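Local coordinates for fiber protein (Human adenovirus 16, PDB 3CNC) that forms the receptor-binding knob of the viral fiber, a trimer that probably attaches the virus to the host-cell receptor CD46, at residues A[28-33]-A[55-60]; A[66-71]-A[211-216]. All coordinates share one frame; numbering follows the deposited sequence.

Interaction 1: residues A[28-33]-A[55-60]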
loop_
_atom_site.group_PDB
_atom_site.type_symbol
_atom_site.label_atom_id
_atom_site.label_comp_id
_atom_site.label_asym_id
_atom_site.label_seq_id
_atom_site.Cartn_x
_atom_site.Cartn_y
_atom_site.Cartn_z
ATOM N N ASN A 28 -2.388 -16.528 10.824
ATOM C CA ASN A 28 -1.749 -15.213 10.724
ATOM C C ASN A 28 -2.639 -14.312 9.865
ATOM O O ASN A 28 -2.280 -13.190 9.513
ATOM C CB ASN A 28 -0.366 -15.341 10.090
ATOM C CG ASN A 28 -0.428 -15.806 8.654
ATOM O OD1 ASN A 28 -1.247 -16.652 8.300
ATOM N ND2 ASN A 28 0.445 -15.266 7.819
ATOM N N THR A 29 -3.818 -14.822 9.538
ATOM C CA THR A 29 -4.772 -14.093 8.718
ATOM C C THR A 29 -6.146 -14.118 9.355
ATOM O O THR A 29 -6.657 -15.185 9.704
ATOM C CB THR A 29 -4.888 -14.717 7.311
ATOM O OG1 THR A 29 -3.617 -14.663 6.656
ATOM C CG2 THR A 29 -5.906 -13.968 6.480
ATOM N N LEU A 30 -6.734 -12.937 9.518
ATOM C CA LEU A 30 -8.075 -12.817 10.083
ATOM C C LEU A 30 -8.902 -12.210 8.947
ATOM O O LEU A 30 -8.604 -11.104 8.486
ATOM C CB LEU A 30 -8.066 -11.893 11.306
ATOM C CG LEU A 30 -9.392 -11.795 12.065
ATOM C CD1 LEU A 30 -9.777 -13.170 12.628
ATOM C CD2 LEU A 30 -9.273 -10.783 13.194
ATOM N N TRP A 31 -9.922 -12.930 8.479
ATOM C CA TRP A 31 -10.716 -12.421 7.361
ATOM C C TRP A 31 -12.172 -12.876 7.296
ATOM O O TRP A 31 -12.651 -13.636 8.135
ATOM C CB TRP A 31 -10.015 -12.773 6.029
ATOM C CG TRP A 31 -10.048 -14.252 5.656
ATOM C CD1 TRP A 31 -10.562 -15.288 6.400
ATOM C CD2 TRP A 31 -9.619 -14.830 4.419
ATOM N NE1 TRP A 31 -10.488 -16.463 5.697
ATOM C CE2 TRP A 31 -9.917 -16.212 4.476
ATOM C CE3 TRP A 31 -9.017 -14.313 3.262
ATOM C CZ2 TRP A 31 -9.636 -17.088 3.410
ATOM C CZ3 TRP A 31 -8.734 -15.185 2.202
ATOM C CH2 TRP A 31 -9.047 -16.556 2.286
ATOM N N THR A 32 -12.863 -12.393 6.269
ATOM C CA THR A 32 -14.257 -12.722 6.022
ATOM C C THR A 32 -14.329 -13.900 5.061
ATOM O O THR A 32 -15.416 -14.356 4.708
ATOM C CB THR A 32 -14.973 -11.560 5.330
ATOM O OG1 THR A 32 -14.225 -11.176 4.162
ATOM C CG2 THR A 32 -15.106 -10.386 6.257
ATOM N N GLY A 33 -13.163 -14.384 4.646
ATOM C CA GLY A 33 -13.106 -15.460 3.672
ATOM C C GLY A 33 -13.054 -14.763 2.320
ATOM O O GLY A 33 -13.371 -13.573 2.238
ATOM N N LEU A 55 -12.916 -8.424 3.896
ATOM C CA LEU A 55 -11.898 -7.764 4.680
ATOM C C LEU A 55 -10.842 -8.781 5.059
ATOM O O LEU A 55 -11.157 -9.842 5.590
ATOM C CB LEU A 55 -12.510 -7.157 5.948
ATOM C CG LEU A 55 -11.523 -6.492 6.923
ATOM C CD1 LEU A 55 -11.033 -5.192 6.323
ATOM C CD2 LEU A 55 -12.203 -6.233 8.283
ATOM N N VAL A 56 -9.590 -8.461 4.767
ATOM C CA VAL A 56 -8.497 -9.351 5.114
ATOM C C VAL A 56 -7.484 -8.610 5.988
ATOM O O VAL A 56 -6.962 -7.560 5.597
ATOM C CB VAL A 56 -7.766 -9.858 3.875
ATOM C CG1 VAL A 56 -6.941 -11.093 4.235
ATOM C CG2 VAL A 56 -8.772 -10.148 2.767
ATOM N N LEU A 57 -7.232 -9.149 7.175
ATOM C CA LEU A 57 -6.257 -8.557 8.089
ATOM C C LEU A 57 -5.122 -9.571 8.234
ATOM O O LEU A 57 -5.357 -10.719 8.614
ATOM C CB LEU A 57 -6.904 -8.279 9.454
ATOM C CG LEU A 57 -8.105 -7.319 9.412
ATOM C CD1 LEU A 57 -8.656 -7.123 10.826
ATOM C CD2 LEU A 57 -7.690 -5.999 8.812
ATOM N N VAL A 58 -3.899 -9.158 7.923
ATOM C CA VAL A 58 -2.759 -10.067 8.028
ATOM C C VAL A 58 -1.622 -9.577 8.941
ATOM O O VAL A 58 -1.092 -8.481 8.749
ATOM C CB VAL A 58 -2.148 -10.352 6.645
ATOM C CG1 VAL A 58 -1.066 -11.411 6.772
ATOM C CG2 VAL A 58 -3.236 -10.783 5.675
ATOM N N LYS A 59 -1.254 -10.391 9.926
ATOM C CA LYS A 59 -0.162 -10.048 10.835
ATOM C C LYS A 59 1.151 -10.020 10.068
ATOM O O LYS A 59 1.586 -11.029 9.516
ATOM C CB LYS A 59 -0.031 -11.073 11.956
ATOM C CG LYS A 59 -1.086 -11.001 13.023
ATOM C CD LYS A 59 -0.791 -12.014 14.115
ATOM C CE LYS A 59 -1.763 -11.869 15.268
ATOM N NZ LYS A 59 -1.446 -12.824 16.364
ATOM N N ASN A 60 1.787 -8.863 10.041
ATOM C CA ASN A 60 3.050 -8.721 9.347
ATOM C C ASN A 60 4.002 -7.995 10.293
ATOM O O ASN A 60 4.168 -6.781 10.219
ATOM C CB ASN A 60 2.826 -7.929 8.058
ATOM C CG ASN A 60 4.032 -7.948 7.143
ATOM O OD1 ASN A 60 4.856 -8.868 7.196
ATOM N ND2 ASN A 60 4.136 -6.936 6.281
#

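Interaction 2: residues A[66-71]-A[211-216]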
loop_
_atom_site.group_PDB
_atom_site.type_symbol
_atom_site.label_atom_id
_atom_site.label_comp_id
_atom_site.label_asym_id
_atom_site.label_seq_id
_atom_site.Cartn_x
_atom_site.Cartn_y
_atom_site.Cartn_z
ATOM N N GLY A 66 -3.826 -4.701 5.672
ATOM C CA GLY A 66 -5.251 -4.863 5.422
ATOM C C GLY A 66 -5.719 -4.747 3.985
ATOM O O GLY A 66 -5.131 -4.022 3.182
ATOM N N TYR A 67 -6.801 -5.461 3.678
ATOM C CA TYR A 67 -7.409 -5.482 2.348
ATOM C C TYR A 67 -8.926 -5.397 2.530
ATOM O O TYR A 67 -9.507 -6.183 3.268
ATOM C CB TYR A 67 -7.054 -6.794 1.643
ATOM C CG TYR A 67 -7.725 -7.004 0.298
ATOM C CD1 TYR A 67 -7.066 -6.683 -0.886
ATOM C CD2 TYR A 67 -9.004 -7.573 0.210
ATOM C CE1 TYR A 67 -7.650 -6.936 -2.133
ATOM C CE2 TYR A 67 -9.607 -7.827 -1.036
ATOM C CZ TYR A 67 -8.921 -7.512 -2.197
ATOM O OH TYR A 67 -9.473 -7.797 -3.420
ATOM N N ILE A 68 -9.575 -4.457 1.856
ATOM C CA ILE A 68 -11.016 -4.329 2.016
ATOM C C ILE A 68 -11.729 -3.933 0.745
ATOM O O ILE A 68 -11.259 -3.079 -0.014
ATOM C CB ILE A 68 -11.388 -3.300 3.124
ATOM C CG1 ILE A 68 -12.894 -3.342 3.400
ATOM C CG2 ILE A 68 -10.954 -1.881 2.698
ATOM C CD1 ILE A 68 -13.305 -2.659 4.705
ATOM N N THR A 69 -12.884 -4.559 0.549
ATOM C CA THR A 69 -13.720 -4.311 -0.606
ATOM C C THR A 69 -15.209 -4.553 -0.294
ATOM O O THR A 69 -15.563 -5.411 0.524
ATOM C CB THR A 69 -13.283 -5.216 -1.785
ATOM O OG1 THR A 69 -13.647 -4.588 -3.015
ATOM C CG2 THR A 69 -13.941 -6.579 -1.696
ATOM N N LEU A 70 -16.068 -3.786 -0.961
ATOM C CA LEU A 70 -17.519 -3.885 -0.791
ATOM C C LEU A 70 -18.257 -4.270 -2.080
ATOM O O LEU A 70 -17.939 -3.772 -3.166
ATOM C CB LEU A 70 -18.080 -2.545 -0.338
ATOM C CG LEU A 70 -18.593 -2.331 1.077
ATOM C CD1 LEU A 70 -19.325 -0.998 1.072
ATOM C CD2 LEU A 70 -19.554 -3.443 1.517
ATOM N N MET A 71 -19.246 -5.150 -1.962
ATOM C CA MET A 71 -20.055 -5.515 -3.125
ATOM C C MET A 71 -21.535 -5.485 -2.745
ATOM O O MET A 71 -21.967 -6.225 -1.861
ATOM C CB MET A 71 -19.697 -6.902 -3.660
ATOM C CG MET A 71 -20.398 -7.179 -4.989
ATOM S SD MET A 71 -20.342 -8.886 -5.561
ATOM C CE MET A 71 -19.059 -8.781 -6.776
ATOM N N PHE A 211 -9.096 -1.594 -1.463
ATOM C CA PHE A 211 -8.418 -0.529 -0.739
ATOM C C PHE A 211 -7.338 -1.181 0.145
ATOM O O PHE A 211 -7.621 -2.146 0.863
ATOM C CB PHE A 211 -9.390 0.262 0.134
ATOM C CG PHE A 211 -8.717 1.332 0.949
ATOM C CD1 PHE A 211 -8.094 2.407 0.324
ATOM C CD2 PHE A 211 -8.653 1.234 2.336
ATOM C CE1 PHE A 211 -7.416 3.364 1.069
ATOM C CE2 PHE A 211 -7.974 2.191 3.093
ATOM C CZ PHE A 211 -7.356 3.254 2.459
ATOM N N PHE A 212 -6.110 -0.668 0.084
ATOM C CA PHE A 212 -5.001 -1.227 0.875
ATOM C C PHE A 212 -4.579 -0.260 1.979
ATOM O O PHE A 212 -4.604 0.963 1.791
ATOM C CB PHE A 212 -3.787 -1.511 -0.021
ATOM C CG PHE A 212 -4.134 -2.179 -1.326
ATOM C CD1 PHE A 212 -3.806 -1.572 -2.538
ATOM C CD2 PHE A 212 -4.810 -3.404 -1.346
ATOM C CE1 PHE A 212 -4.150 -2.180 -3.757
ATOM C CE2 PHE A 212 -5.156 -4.015 -2.553
ATOM C CZ PHE A 212 -4.831 -3.409 -3.754
ATOM N N PHE A 213 -4.172 -0.808 3.122
ATOM C CA PHE A 213 -3.756 0.025 4.242
ATOM C C PHE A 213 -3.025 -0.803 5.289
ATOM O O PHE A 213 -3.092 -2.031 5.269
ATOM C CB PHE A 213 -4.993 0.684 4.869
ATOM C CG PHE A 213 -5.991 -0.304 5.408
ATOM C CD1 PHE A 213 -6.059 -0.572 6.771
ATOM C CD2 PHE A 213 -6.829 -1.008 4.543
ATOM C CE1 PHE A 213 -6.942 -1.527 7.268
ATOM C CE2 PHE A 213 -7.710 -1.964 5.031
ATOM C CZ PHE A 213 -7.768 -2.225 6.393
ATOM N N SER A 214 -2.324 -0.127 6.196
ATOM C CA SER A 214 -1.597 -0.799 7.284
ATOM C C SER A 214 -1.727 0.005 8.576
ATOM O O SER A 214 -1.962 1.211 8.529
ATOM C CB SER A 214 -0.110 -0.942 6.951
ATOM O OG SER A 214 0.091 -1.914 5.951
ATOM N N TYR A 215 -1.573 -0.660 9.715
ATOM C CA TYR A 215 -1.648 0.022 10.997
ATOM C C TYR A 215 -0.837 -0.716 12.065
ATOM O O TYR A 215 -0.627 -1.919 11.946
ATOM C CB TYR A 215 -3.121 0.185 11.425
ATOM C CG TYR A 215 -3.892 -1.103 11.650
ATOM C CD1 TYR A 215 -3.704 -1.860 12.804
ATOM C CD2 TYR A 215 -4.846 -1.539 10.722
ATOM C CE1 TYR A 215 -4.453 -3.012 13.039
ATOM C CE2 TYR A 215 -5.600 -2.698 10.944
ATOM C CZ TYR A 215 -5.406 -3.422 12.102
ATOM O OH TYR A 215 -6.189 -4.525 12.361
ATOM N N ILE A 216 -0.358 0.008 13.080
ATOM C CA ILE A 216 0.423 -0.596 14.171
ATOM C C ILE A 216 -0.535 -1.509 14.928
ATOM O O ILE A 216 -1.632 -1.085 15.308
ATOM C CB ILE A 216 0.959 0.462 15.187
ATOM C CG1 ILE A 216 1.671 1.621 14.466
ATOM C CG2 ILE A 216 1.893 -0.210 16.177
ATOM C CD1 ILE A 216 2.686 1.192 13.490
#

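Interaction 1: residues A[28-33]-A[55-60]
Leu30 and Leu57 face each other as an antiparallel hydrogen-bonded pair. Leu30 N gives a nearly straight bond of 2.8 Å to Leu57 O, and Leu57 N returns one of 2.7 Å to Leu30 O. Leu30 CB lies 4.2 Å from Leu57 CB. The flanking pairs, Thr29 with Val58 and Trp31 with Val56, are non-hydrogen-bonded and share the other face of the sheet. With chi1 at -162°, Val56 CG1 lies roughly opposite the backbone N, where it touches both neighbours, at 3.8 Å from Thr29 CG2 and 3.9 Å from Trp31 CB. Trp31 CG sits between its own N and carbonyl carbon (chi1 71°), and the indole turns off from 55-60. Gly33 CA lies over one face of the indole and Thr29 CG2 over the other, each nearer the ring's edge than its middle. Thr29 and Val58 run alongside each other.

At one end Lys59 N bonds to Asn28 O. At the other, Thr32 N bonds to Leu55 O. Thr32 OG1 takes over from a backbone carbonyl there: it accepts Leu55 N at 3.1 Å and donates to Gly33 O at 3.2 Å. This extends the pairing one step past the short strand.

Several polar ends are held from further out. Trp31 NE1 bonds to Asn118 O, Lys59 NZ forms a salt bridge with Asp220, and Thr29 OG1 bonds to Gly62 N of the second subunit. The pair belongs to one sheet of the knob's beta-sandwich. Leu30, Leu55 and Leu57 turn to the core, the last two onto Met187 of strand 185-194 in the opposite sheet. Val56 faces the second subunit. Strand 29-31 lies between 112-115 and 51-60, and 51-60 is followed by 63-72.

Interaction 2: residues A[66-71]-A[211-216]
Strand 211-216 is the last strand of the chain and an outermost strand of its sheet within this chain, where it pairs antiparallel with 63-72. Gly66 with Phe213 and Ile68 with Phe211 are the hydrogen-bonded pairs. Gly66 N bonds to Phe213 O at 2.8 Å, while the return bond from Phe213 N to Gly66 O is weak at 3.4 Å. Ile68 N bonds to Phe211 O at 3.2 Å, and Phe211 N bonds to Ile68 O at 3.0 Å.

The Phe213 ring lies against the backbone of Gly66. With chi1 at 61°, its CG sits between the backbone N and the carbonyl carbon, and the ring swings across to the neighbouring strand. Gly66 CA then forms a CH-pi contact 4.0 Å from the Phe213 ring centroid, 20° off the normal. The packing is direct, with Phe213 CE2 3.6 Å from Gly66 C.

The adenovirus fiber knob is a beta-sandwich, and this face of the strand pair looks inward. Ile68 CG2 meets Phe211 CB at 3.7 Å and also lies at the edge of the Phe211 ring, near its plane. Phe213 and Ile68 both meet Phe189 of strand 185-194, and Phe211 packs on Val170 and Val172 of strand 165-174.

Tyr67 and Phe212 run alongside each other on the other face. Tyr67 CD1 comes to the Phe212 ring edge, 3.7 Å from Phe212 CE2. This face meets the second subunit: Tyr67 OH hydrogen-bonds to Tyr137 OH of that subunit, and Phe212 packs on its Ser214.

Overall arrangement
Interactions 1 and 2 are two pairings in one antiparallel sheet, with centres about 10 Å apart. Strands 51-60 and 63-72 follow each other in the chain and lie next to each other, with 29-31 beside 51-60 and 211-216 beside 63-72. The join is direct. Val56 N is 2.7 Å from Tyr67 O, a probable hydrogen bond, and Leu55 CD1 packs 3.7 Å from Ile68 CB. Leu57 CD1 also lies 3.9 Å from Tyr215 OH. Both contacts reach the second subunit: Val56 and Tyr67 each pack on its Ile216. The face of the sheet that bears Val56 and Tyr67 lies at the trimer interface.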